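Local coordinates for putative nucleolar GTP-binding protein 1 (Plasmodium falciparum, PDB 2QU8), which probably works as a GTPase of the nucleolar GTP-binding protein 1 family, its actual cellular role not established, and is seen here holding GDP, at residues I115-S119 against E120-L124; S183-T186 against L187-V190; C200-L203 against K204-A208. One frame throughout, in Å; residues are numbered along the deposited sequence.

Two of the three contacts border the nucleotide and one lies away from it. Contact 1 (115-124) is the turn that leaves strand 110-117, and its Q121 side chain comes within about 4 Å of GDP. Contact 2 (183-190) is the loop after strand 179-183 and bonds to the guanine through T186 and L187, with S185 OG close to O6. Their centres are 13 Å apart, and they meet in the core where I115 CD1 packs on F184 CZ at 4.1 Å. Contact 3 (200-208) belongs to helix 192-222, which starts just after contact 2; its centre is 24 Å from that of contact 2 and 28 Å from that of contact 1, across the chain's centre.

Contact 1 (I115-S119 against E120-L124)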
ATOM      1  N   ILE A 115       4.066   4.160  -0.345  1.00 22.67           N
ATOM      2  CA  ILE A 115       5.239   4.735   0.274  1.00 22.86           C
ATOM      3  C   ILE A 115       5.716   5.971  -0.481  1.00 23.40           C
ATOM      4  O   ILE A 115       5.900   5.938  -1.704  1.00 22.94           O
ATOM      5  CB  ILE A 115       6.385   3.705   0.412  1.00 22.67           C
ATOM      6  CG1 ILE A 115       5.905   2.489   1.229  1.00 22.29           C
ATOM      7  CG2 ILE A 115       7.626   4.370   1.035  1.00 22.71           C
ATOM      8  CD1 ILE A 115       6.950   1.406   1.472  1.00 23.14           C
ATOM      9  N   ILE A 116       5.884   7.056   0.276  1.00 23.50           N
ATOM     10  CA  ILE A 116       6.495   8.286  -0.190  1.00 24.01           C
ATOM     11  C   ILE A 116       7.859   8.416   0.480  1.00 24.66           C
ATOM     12  O   ILE A 116       7.969   8.386   1.712  1.00 24.78           O
ATOM     13  CB  ILE A 116       5.620   9.539   0.145  1.00 24.31           C
ATOM     14  CG1 ILE A 116       4.266   9.476  -0.580  1.00 23.91           C
ATOM     15  CG2 ILE A 116       6.364  10.851  -0.190  1.00 24.58           C
ATOM     16  CD1 ILE A 116       3.257  10.543  -0.147  1.00 23.77           C
ATOM     17  N   ASP A 117       8.892   8.530  -0.347  1.00 24.61           N
ATOM     18  CA  ASP A 117      10.240   8.876   0.097  1.00 24.95           C
ATOM     19  C   ASP A 117      10.331  10.399   0.312  1.00 25.09           C
ATOM     20  O   ASP A 117      10.508  11.166  -0.642  1.00 24.49           O
ATOM     21  CB  ASP A 117      11.252   8.381  -0.952  1.00 24.51           C
ATOM     22  CG  ASP A 117      12.680   8.830  -0.674  1.00 25.63           C
ATOM     23  OD1 ASP A 117      12.972   9.326   0.437  1.00 25.16           O
ATOM     24  OD2 ASP A 117      13.519   8.679  -1.583  1.00 25.06           O
ATOM     25  N   ILE A 118      10.192  10.834   1.569  1.00 25.59           N
ATOM     26  CA  ILE A 118      10.207  12.268   1.889  1.00 25.88           C
ATOM     27  C   ILE A 118      11.587  12.915   1.824  1.00 26.56           C
ATOM     28  O   ILE A 118      11.696  14.132   1.913  1.00 27.17           O
ATOM     29  CB  ILE A 118       9.560  12.602   3.268  1.00 25.91           C
ATOM     30  CG1 ILE A 118      10.214  11.823   4.419  1.00 25.40           C
ATOM     31  CG2 ILE A 118       8.046  12.436   3.207  1.00 25.68           C
ATOM     32  CD1 ILE A 118       9.981  12.483   5.804  1.00 25.55           C
ATOM     33  N   SER A 119      12.634  12.107   1.678  1.00 27.15           N
ATOM     34  CA  SER A 119      13.974  12.634   1.416  1.00 27.61           C
ATOM     35  C   SER A 119      14.187  12.993  -0.069  1.00 28.21           C
ATOM     36  O   SER A 119      15.145  13.699  -0.407  1.00 28.64           O
ATOM     37  CB  SER A 119      15.051  11.649   1.885  1.00 27.48           C
ATOM     38  OG  SER A 119      15.208  10.561   0.985  1.00 27.38           O
ATOM     39  N   GLU A 120      13.299  12.490  -0.929  1.00 28.44           N
ATOM     40  CA  GLU A 120      13.324  12.699  -2.390  1.00 29.18           C
ATOM     41  C   GLU A 120      14.535  12.089  -3.122  1.00 29.26           C
ATOM     42  O   GLU A 120      14.716  12.321  -4.317  1.00 29.52           O
ATOM     43  CB  GLU A 120      13.123  14.179  -2.753  1.00 29.27           C
ATOM     44  CG  GLU A 120      11.764  14.719  -2.345  1.00 29.67           C
ATOM     45  CD  GLU A 120      11.665  16.236  -2.420  1.00 29.91           C
ATOM     46  OE1 GLU A 120      12.705  16.907  -2.563  1.00 33.77           O
ATOM     47  OE2 GLU A 120      10.537  16.757  -2.323  1.00 30.31           O
ATOM     48  N   GLN A 121      15.339  11.298  -2.407  1.00 29.46           N
ATOM     49  CA  GLN A 121      16.490  10.584  -2.982  1.00 29.37           C
ATOM     50  C   GLN A 121      16.090   9.612  -4.102  1.00 28.90           C
ATOM     51  O   GLN A 121      16.921   9.269  -4.952  1.00 28.26           O
ATOM     52  CB  GLN A 121      17.280   9.845  -1.891  1.00 29.55           C
ATOM     53  CG  GLN A 121      18.025  10.763  -0.898  1.00 30.36           C
ATOM     54  CD  GLN A 121      19.033  10.015  -0.005  1.00 31.31           C
ATOM     55  OE1 GLN A 121      19.109   8.786  -0.007  1.00 33.99           O
ATOM     56  NE2 GLN A 121      19.810  10.768   0.758  1.00 34.26           N
ATOM     57  N   CYS A 122      14.820   9.191  -4.094  1.00 27.87           N
ATOM     58  CA  CYS A 122      14.249   8.314  -5.120  1.00 27.47           C
ATOM     59  C   CYS A 122      14.256   8.964  -6.505  1.00 27.31           C
ATOM     60  O   CYS A 122      14.112   8.282  -7.519  1.00 26.99           O
ATOM     61  CB  CYS A 122      12.812   7.924  -4.755  1.00 27.17           C
ATOM     62  SG  CYS A 122      11.628   9.302  -4.782  1.00 26.68           S
ATOM     63  N   GLY A 123      14.402  10.283  -6.534  1.00 27.34           N
ATOM     64  CA  GLY A 123      14.498  11.023  -7.795  1.00 27.53           C
ATOM     65  C   GLY A 123      13.248  11.807  -8.160  1.00 27.48           C
ATOM     66  O   GLY A 123      13.229  12.500  -9.171  1.00 27.76           O
ATOM     67  N   LEU A 124      12.205  11.700  -7.341  1.00 27.35           N
ATOM     68  CA  LEU A 124      10.978  12.473  -7.551  1.00 27.52           C
ATOM     69  C   LEU A 124      10.630  13.267  -6.291  1.00 27.46           C
ATOM     70  O   LEU A 124      10.879  12.809  -5.168  1.00 26.82           O
ATOM     71  CB  LEU A 124       9.803  11.565  -7.957  1.00 27.28           C
ATOM     72  CG  LEU A 124       9.865  10.762  -9.264  1.00 28.06           C
ATOM     73  CD1 LEU A 124       8.694   9.774  -9.348  1.00 28.00           C
ATOM     74  CD2 LEU A 124       9.895  11.659 -10.503  1.00 28.30           C
TER
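D117 bonds forward to E120 and C122, gathering the chain after strand 110-117 around its side chain and carbonyl. Its OD1 uses the syn lone pair for S119 OG at 2.6 Å and accepts S119 N from above the carboxylate plane, an Asx turn; OD2 forms a salt bridge with K151. E120 is the first residue of the second half to answer: its N bonds to D117 O at 3.1 Å, closing a type I turn. E120 has a left-handed backbone, with a phi of 65°; its side chain heads away, and OE2 takes the backbone N of I126 at the start of helix 126-137. Q121 follows with an N-H pointed at S119 OG, a weak bond of 3.5 Å, while its CG lies against the same hydroxyl at 3.4 Å; its extended chain also touches GDP and K154. At C122 the backbone N meets D117 OD2 nearly along the C-O axis at 2.9 Å. A small thiol suits this place: chi1 of 67° sets SG between its own N and carbonyl carbon, where it lies 4.0 Å from D117 CB. G123 ends the second type I turn, its N bonded to E120 O, with a phi of 106° that glycine accepts readily. L124 comes last and gives its N-H to C122 SG. A short acid is therefore apt at D117: both oxygens of this buried group are bonded, and the lysine together with three donors from the turn would be expected to stabilise its negative charge.

Contact 2 (S183-T186 against L187-V190). With GDP (guanosine-5'-diphosphate), chain B.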
ATOM      1  N   SER A 183       5.290   6.931   9.595  1.00 32.66           N
ATOM      2  CA  SER A 183       6.644   7.364   9.249  1.00 32.13           C
ATOM      3  C   SER A 183       7.666   6.323   9.683  1.00 31.32           C
ATOM      4  O   SER A 183       7.543   5.737  10.760  1.00 31.00           O
ATOM      5  CB  SER A 183       6.960   8.718   9.890  1.00 32.13           C
ATOM      6  OG  SER A 183       6.012   9.690   9.483  1.00 33.47           O
ATOM      7  N   PHE A 184       8.677   6.098   8.843  1.00 30.24           N
ATOM      8  CA  PHE A 184       9.685   5.083   9.123  1.00 29.10           C
ATOM      9  C   PHE A 184      10.947   5.224   8.288  1.00 29.08           C
ATOM     10  O   PHE A 184      11.038   6.060   7.381  1.00 28.86           O
ATOM     11  CB  PHE A 184       9.114   3.658   8.960  1.00 28.81           C
ATOM     12  CG  PHE A 184       8.393   3.423   7.656  1.00 27.82           C
ATOM     13  CD1 PHE A 184       9.096   3.008   6.516  1.00 26.02           C
ATOM     14  CD2 PHE A 184       7.013   3.600   7.569  1.00 26.42           C
ATOM     15  CE1 PHE A 184       8.435   2.791   5.307  1.00 24.71           C
ATOM     16  CE2 PHE A 184       6.338   3.382   6.361  1.00 27.30           C
ATOM     17  CZ  PHE A 184       7.054   2.974   5.226  1.00 25.91           C
ATOM     18  N   SER A 185      11.927   4.399   8.624  1.00 28.42           N
ATOM     19  CA  SER A 185      13.133   4.288   7.841  1.00 28.56           C
ATOM     20  C   SER A 185      13.424   2.820   7.596  1.00 28.48           C
ATOM     21  O   SER A 185      13.724   2.086   8.532  1.00 27.81           O
ATOM     22  CB  SER A 185      14.309   4.940   8.565  1.00 28.39           C
ATOM     23  OG  SER A 185      15.532   4.556   7.954  1.00 28.89           O
ATOM     24  N   THR A 186      13.344   2.396   6.336  1.00 28.45           N
ATOM     25  CA  THR A 186      13.730   1.038   5.981  1.00 28.63           C
ATOM     26  C   THR A 186      15.263   0.857   5.953  1.00 29.37           C
ATOM     27  O   THR A 186      15.759  -0.254   5.753  1.00 29.56           O
ATOM     28  CB  THR A 186      13.044   0.530   4.659  1.00 28.21           C
ATOM     29  OG1 THR A 186      13.165   1.506   3.620  1.00 27.76           O
ATOM     30  CG2 THR A 186      11.566   0.247   4.886  1.00 27.59           C
ATOM     31  N   LEU A 187      16.015   1.938   6.161  1.00 29.99           N
ATOM     32  CA  LEU A 187      17.466   1.811   6.322  1.00 30.47           C
ATOM     33  C   LEU A 187      17.864   1.591   7.786  1.00 30.92           C
ATOM     34  O   LEU A 187      18.760   0.807   8.070  1.00 31.22           O
ATOM     35  CB  LEU A 187      18.230   3.002   5.715  1.00 30.64           C
ATOM     36  CG  LEU A 187      19.753   2.854   5.522  1.00 30.63           C
ATOM     37  CD1 LEU A 187      20.126   1.694   4.577  1.00 31.12           C
ATOM     38  CD2 LEU A 187      20.355   4.155   5.012  1.00 30.30           C
ATOM     39  N   THR A 188      17.201   2.272   8.715  1.00 31.41           N
ATOM     40  CA  THR A 188      17.553   2.113  10.135  1.00 31.62           C
ATOM     41  C   THR A 188      16.634   1.171  10.904  1.00 31.90           C
ATOM     42  O   THR A 188      16.982   0.748  12.010  1.00 32.25           O
ATOM     43  CB  THR A 188      17.601   3.455  10.885  1.00 31.49           C
ATOM     44  OG1 THR A 188      16.299   4.049  10.871  1.00 31.08           O
ATOM     45  CG2 THR A 188      18.621   4.395  10.250  1.00 31.90           C
ATOM     46  N   GLY A 189      15.465   0.870  10.336  1.00 31.94           N
ATOM     47  CA  GLY A 189      14.474  -0.008  10.978  1.00 32.24           C
ATOM     48  C   GLY A 189      13.441   0.699  11.844  1.00 32.82           C
ATOM     49  O   GLY A 189      12.387   0.134  12.156  1.00 32.92           O
ATOM     50  N   VAL A 190      13.740   1.934  12.240  1.00 33.00           N
ATOM     51  CA  VAL A 190      12.878   2.704  13.141  1.00 33.12           C
ATOM     52  C   VAL A 190      11.490   2.942  12.536  1.00 32.96           C
ATOM     53  O   VAL A 190      11.376   3.448  11.422  1.00 32.95           O
ATOM     54  CB  VAL A 190      13.537   4.057  13.524  1.00 33.21           C
ATOM     55  CG1 VAL A 190      12.623   4.889  14.398  1.00 34.12           C
ATOM     56  CG2 VAL A 190      14.876   3.824  14.222  1.00 34.29           C
TER
HETATM   57  PB  GDP B 229      11.989   0.218  -4.268  1.00 22.92           P
HETATM   58  O1B GDP B 229      12.519   0.350  -5.686  1.00 21.35           O
HETATM   59  O2B GDP B 229      10.706   0.995  -4.162  1.00 20.98           O
HETATM   60  O3B GDP B 229      11.715  -1.237  -4.050  1.00 23.39           O
HETATM   61  O3A GDP B 229      13.054   0.799  -3.220  1.00 22.47           O
HETATM   62  PA  GDP B 229      14.310  -0.031  -2.622  1.00 22.99           P
HETATM   63  O1A GDP B 229      14.979  -0.834  -3.723  1.00 22.60           O
HETATM   64  O2A GDP B 229      13.877  -0.919  -1.497  1.00 23.61           O
HETATM   65  O5' GDP B 229      15.236   1.176  -2.131  1.00 22.92           O
HETATM   66  C5' GDP B 229      15.857   2.040  -3.094  1.00 24.53           C
HETATM   67  C4' GDP B 229      17.134   2.639  -2.522  1.00 25.38           C
HETATM   68  O4' GDP B 229      16.827   3.325  -1.301  1.00 25.70           O
HETATM   69  C3' GDP B 229      18.150   1.568  -2.150  1.00 25.73           C
HETATM   70  O3' GDP B 229      19.464   2.063  -2.408  1.00 25.70           O
HETATM   71  C2' GDP B 229      17.945   1.392  -0.662  1.00 25.29           C
HETATM   72  O2' GDP B 229      19.099   0.851  -0.018  1.00 25.68           O
HETATM   73  C1' GDP B 229      17.620   2.809  -0.229  1.00 25.63           C
HETATM   74  N9  GDP B 229      16.795   2.915   0.990  1.00 25.52           N
HETATM   75  C8  GDP B 229      15.778   2.097   1.330  1.00 25.79           C
HETATM   76  N7  GDP B 229      15.218   2.496   2.498  1.00 25.73           N
HETATM   77  C5  GDP B 229      15.884   3.590   2.916  1.00 25.35           C
HETATM   78  C6  GDP B 229      15.797   4.513   4.072  1.00 25.38           C
HETATM   79  O6  GDP B 229      14.931   4.328   4.957  1.00 25.62           O
HETATM   80  N1  GDP B 229      16.676   5.530   4.141  1.00 25.57           N
HETATM   81  C2  GDP B 229      17.616   5.741   3.195  1.00 26.22           C
HETATM   82  N2  GDP B 229      18.462   6.795   3.333  1.00 25.98           N
HETATM   83  N3  GDP B 229      17.741   4.936   2.104  1.00 26.31           N
HETATM   84  C4  GDP B 229      16.918   3.869   1.912  1.00 25.23           C
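S185 bonds to T188, G189 and V190, closing the loop between strand 179-183 and helix 192-222, which holds the position of the last guanine-recognition loop of P-loop GTPases, to which this protein probably belongs. Three backbone and side-chain bonds shape it. S185 N reaches V190 O at 3.0 Å, and S185 O takes G189 N at 2.8 Å. Between them the serine hydroxyl, swung anti to its own N (chi1 166°), accepts T188 N at 2.9 Å. A serine suits the spot because its small hydroxyl accepts T188 N and still lies within bonding distance of O6, and G189 suits a phi of 91°, where a side chain would press on the carbonyl before it. Polar recognition of the guanine comes next. L187 N gives its hydrogen to O6 at 2.9 Å from above the base plane. S185 OG lies near the same oxygen, though where its proton goes is not settled; D153 OD2, itself bonded to GDP, is only weakly linked to it. N150 ND2 bonds to T186 OG1, consistent with that hydroxyl passing its own proton to N7. Packing completes the site: L187 CB sits over the pyrimidine ring, 3.3 Å from C6, and CD2 continues over C2, so the branched aliphatic chain covers one face of the base. Further back, the F184 ring meets that of F45, planes at about 60°, while F184 CA approaches V190 O in a CA-H...O contact. Of this loop's atoms T186 OG1 comes closest to GDP, 2.5 Å from N7, unusually short for such a bond.

Contact 3 (C200-L203 against K204-A208); sequences CELL and KNDQA
C200 and K204 meet one turn apart in the long C-terminal alpha helix 192-222, which lies against the sheet of this P-loop GTPase-type domain through strand 30-35. C200 O accepts twice. K204 N reaches it in the carbonyl plane at 3.0 Å, the ordinary i to i+4 bond, and K204 NZ comes from above that plane at 2.9 Å. To do so the lysine doubles back: chi1 of -51° lays its CG 3.2 Å from C200 O, and the bends at chi2 to chi4 fold NZ back onto that oxygen. A long, flexible chain can curl in this way, and its ammonium also bonds to Y78 OH on strand 76-82. E201 comes next on the exposed side: its carbonyl takes N205 N almost straight, at 176°, and the E201 and K204 side chains cross obliquely, E201 OE2 lying 3.7 Å from K204 CG. The two opposite charges do not touch, so any attraction between them is only at longer range and would probably be modest. L202 is buried, touching S144, and its O receives D206 N at an angle of 152°. D206 OD1 is 2.9 Å from L202 O, yet both are acceptors, so the approach should be unfavourable unless the carboxyl carries a proton; S144 OG lies nearby. L203, buried and apolar as befits the side facing strand 30-35, where it touches K30, accepts Q207 N at 2.8 Å. L203 CB lies 3.7 Å from K204 NZ, while its methyls lie beside Q207. Q207 is extended beyond CG, which carries its amide past the leucine to N109 OD1, and on the way NE2 passes L203 CD2 at 3.5 Å.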
ATOM      1  N   CYS A 200      -2.058  -3.726   9.080  1.00 38.62           N
ATOM      2  CA  CYS A 200      -2.843  -4.900   9.455  1.00 39.47           C
ATOM      3  C   CYS A 200      -4.171  -4.538  10.120  1.00 39.83           C
ATOM      4  O   CYS A 200      -5.221  -5.011   9.692  1.00 40.06           O
ATOM      5  CB  CYS A 200      -2.018  -5.827  10.349  1.00 39.35           C
ATOM      6  SG  CYS A 200      -0.595  -6.550   9.494  1.00 40.32           S
ATOM      7  N   GLU A 201      -4.119  -3.684  11.141  1.00 40.32           N
ATOM      8  CA  GLU A 201      -5.327  -3.250  11.846  1.00 40.93           C
ATOM      9  C   GLU A 201      -6.298  -2.427  10.990  1.00 40.78           C
ATOM     10  O   GLU A 201      -7.509  -2.523  11.184  1.00 40.48           O
ATOM     11  CB  GLU A 201      -4.978  -2.534  13.159  1.00 41.25           C
ATOM     12  CG  GLU A 201      -5.325  -3.342  14.439  1.00 43.67           C
ATOM     13  CD  GLU A 201      -4.406  -4.541  14.693  1.00 46.00           C
ATOM     14  OE1 GLU A 201      -3.436  -4.395  15.473  1.00 47.65           O
ATOM     15  OE2 GLU A 201      -4.650  -5.630  14.121  1.00 47.01           O
ATOM     16  N   LEU A 202      -5.778  -1.638  10.043  1.00 40.52           N
ATOM     17  CA  LEU A 202      -6.634  -0.954   9.069  1.00 40.74           C
ATOM     18  C   LEU A 202      -7.400  -1.963   8.221  1.00 40.83           C
ATOM     19  O   LEU A 202      -8.563  -1.739   7.874  1.00 40.16           O
ATOM     20  CB  LEU A 202      -5.835  -0.022   8.150  1.00 40.70           C
ATOM     21  CG  LEU A 202      -5.985   1.501   8.246  1.00 41.70           C
ATOM     22  CD1 LEU A 202      -5.509   2.126   6.937  1.00 42.27           C
ATOM     23  CD2 LEU A 202      -7.417   1.962   8.545  1.00 41.35           C
ATOM     24  N   LEU A 203      -6.734  -3.070   7.894  1.00 41.17           N
ATOM     25  CA  LEU A 203      -7.349  -4.167   7.156  1.00 42.01           C
ATOM     26  C   LEU A 203      -8.476  -4.792   7.975  1.00 42.52           C
ATOM     27  O   LEU A 203      -9.592  -4.959   7.476  1.00 42.53           O
ATOM     28  CB  LEU A 203      -6.306  -5.242   6.812  1.00 41.87           C
ATOM     29  CG  LEU A 203      -6.322  -5.935   5.440  1.00 41.66           C
ATOM     30  CD1 LEU A 203      -5.651  -7.297   5.533  1.00 40.29           C
ATOM     31  CD2 LEU A 203      -7.709  -6.056   4.830  1.00 40.53           C
ATOM     32  N   LYS A 204      -8.177  -5.125   9.231  1.00 43.44           N
ATOM     33  CA  LYS A 204      -9.170  -5.703  10.143  1.00 44.30           C
ATOM     34  C   LYS A 204     -10.423  -4.836  10.163  1.00 44.77           C
ATOM     35  O   LYS A 204     -11.517  -5.311   9.860  1.00 44.80           O
ATOM     36  CB  LYS A 204      -8.610  -5.847  11.564  1.00 44.38           C
ATOM     37  CG  LYS A 204      -7.252  -6.560  11.692  1.00 45.31           C
ATOM     38  CD  LYS A 204      -7.321  -8.073  11.446  1.00 45.86           C
ATOM     39  CE  LYS A 204      -7.101  -8.424   9.971  1.00 46.83           C
ATOM     40  NZ  LYS A 204      -5.811  -7.870   9.433  1.00 46.37           N
ATOM     41  N   ASN A 205     -10.245  -3.556  10.487  1.00 45.57           N
ATOM     42  CA  ASN A 205     -11.357  -2.608  10.564  1.00 46.67           C
ATOM     43  C   ASN A 205     -12.195  -2.534   9.292  1.00 47.30           C
ATOM     44  O   ASN A 205     -13.421  -2.417   9.360  1.00 47.40           O
ATOM     45  CB  ASN A 205     -10.859  -1.219  10.968  1.00 46.68           C
ATOM     46  CG  ASN A 205     -10.236  -1.202  12.357  1.00 47.24           C
ATOM     47  OD1 ASN A 205      -9.328  -0.416  12.626  1.00 48.17           O
ATOM     48  ND2 ASN A 205     -10.718  -2.072  13.246  1.00 48.17           N
ATOM     49  N   ASP A 206     -11.535  -2.617   8.139  1.00 48.08           N
ATOM     50  CA  ASP A 206     -12.233  -2.654   6.856  1.00 49.00           C
ATOM     51  C   ASP A 206     -13.002  -3.947   6.627  1.00 48.94           C
ATOM     52  O   ASP A 206     -14.145  -3.906   6.174  1.00 49.27           O
ATOM     53  CB  ASP A 206     -11.278  -2.386   5.698  1.00 49.34           C
ATOM     54  CG  ASP A 206     -11.114  -0.920   5.433  1.00 50.94           C
ATOM     55  OD1 ASP A 206     -10.509  -0.235   6.290  1.00 53.13           O
ATOM     56  OD2 ASP A 206     -11.606  -0.448   4.382  1.00 52.69           O
ATOM     57  N   GLN A 207     -12.373  -5.083   6.929  1.00 49.09           N
ATOM     58  CA  GLN A 207     -13.054  -6.380   6.892  1.00 49.37           C
ATOM     59  C   GLN A 207     -14.312  -6.363   7.772  1.00 49.03           C
ATOM     60  O   GLN A 207     -15.375  -6.808   7.340  1.00 49.22           O
ATOM     61  CB  GLN A 207     -12.107  -7.518   7.308  1.00 49.40           C
ATOM     62  CG  GLN A 207     -11.326  -8.153   6.145  1.00 50.28           C
ATOM     63  CD  GLN A 207     -10.162  -9.046   6.594  1.00 50.42           C
ATOM     64  OE1 GLN A 207     -10.188  -9.643   7.674  1.00 52.53           O
ATOM     65  NE2 GLN A 207      -9.137  -9.140   5.752  1.00 51.17           N
ATOM     66  N   ALA A 208     -14.182  -5.823   8.985  1.00 48.50           N
ATOM     67  CA  ALA A 208     -15.297  -5.687   9.928  1.00 48.03           C
ATOM     68  C   ALA A 208     -16.415  -4.801   9.385  1.00 47.90           C
ATOM     69  O   ALA A 208     -17.580  -5.191   9.407  1.00 47.64           O
ATOM     70  CB  ALA A 208     -14.800  -5.153  11.260  1.00 48.02           C
TER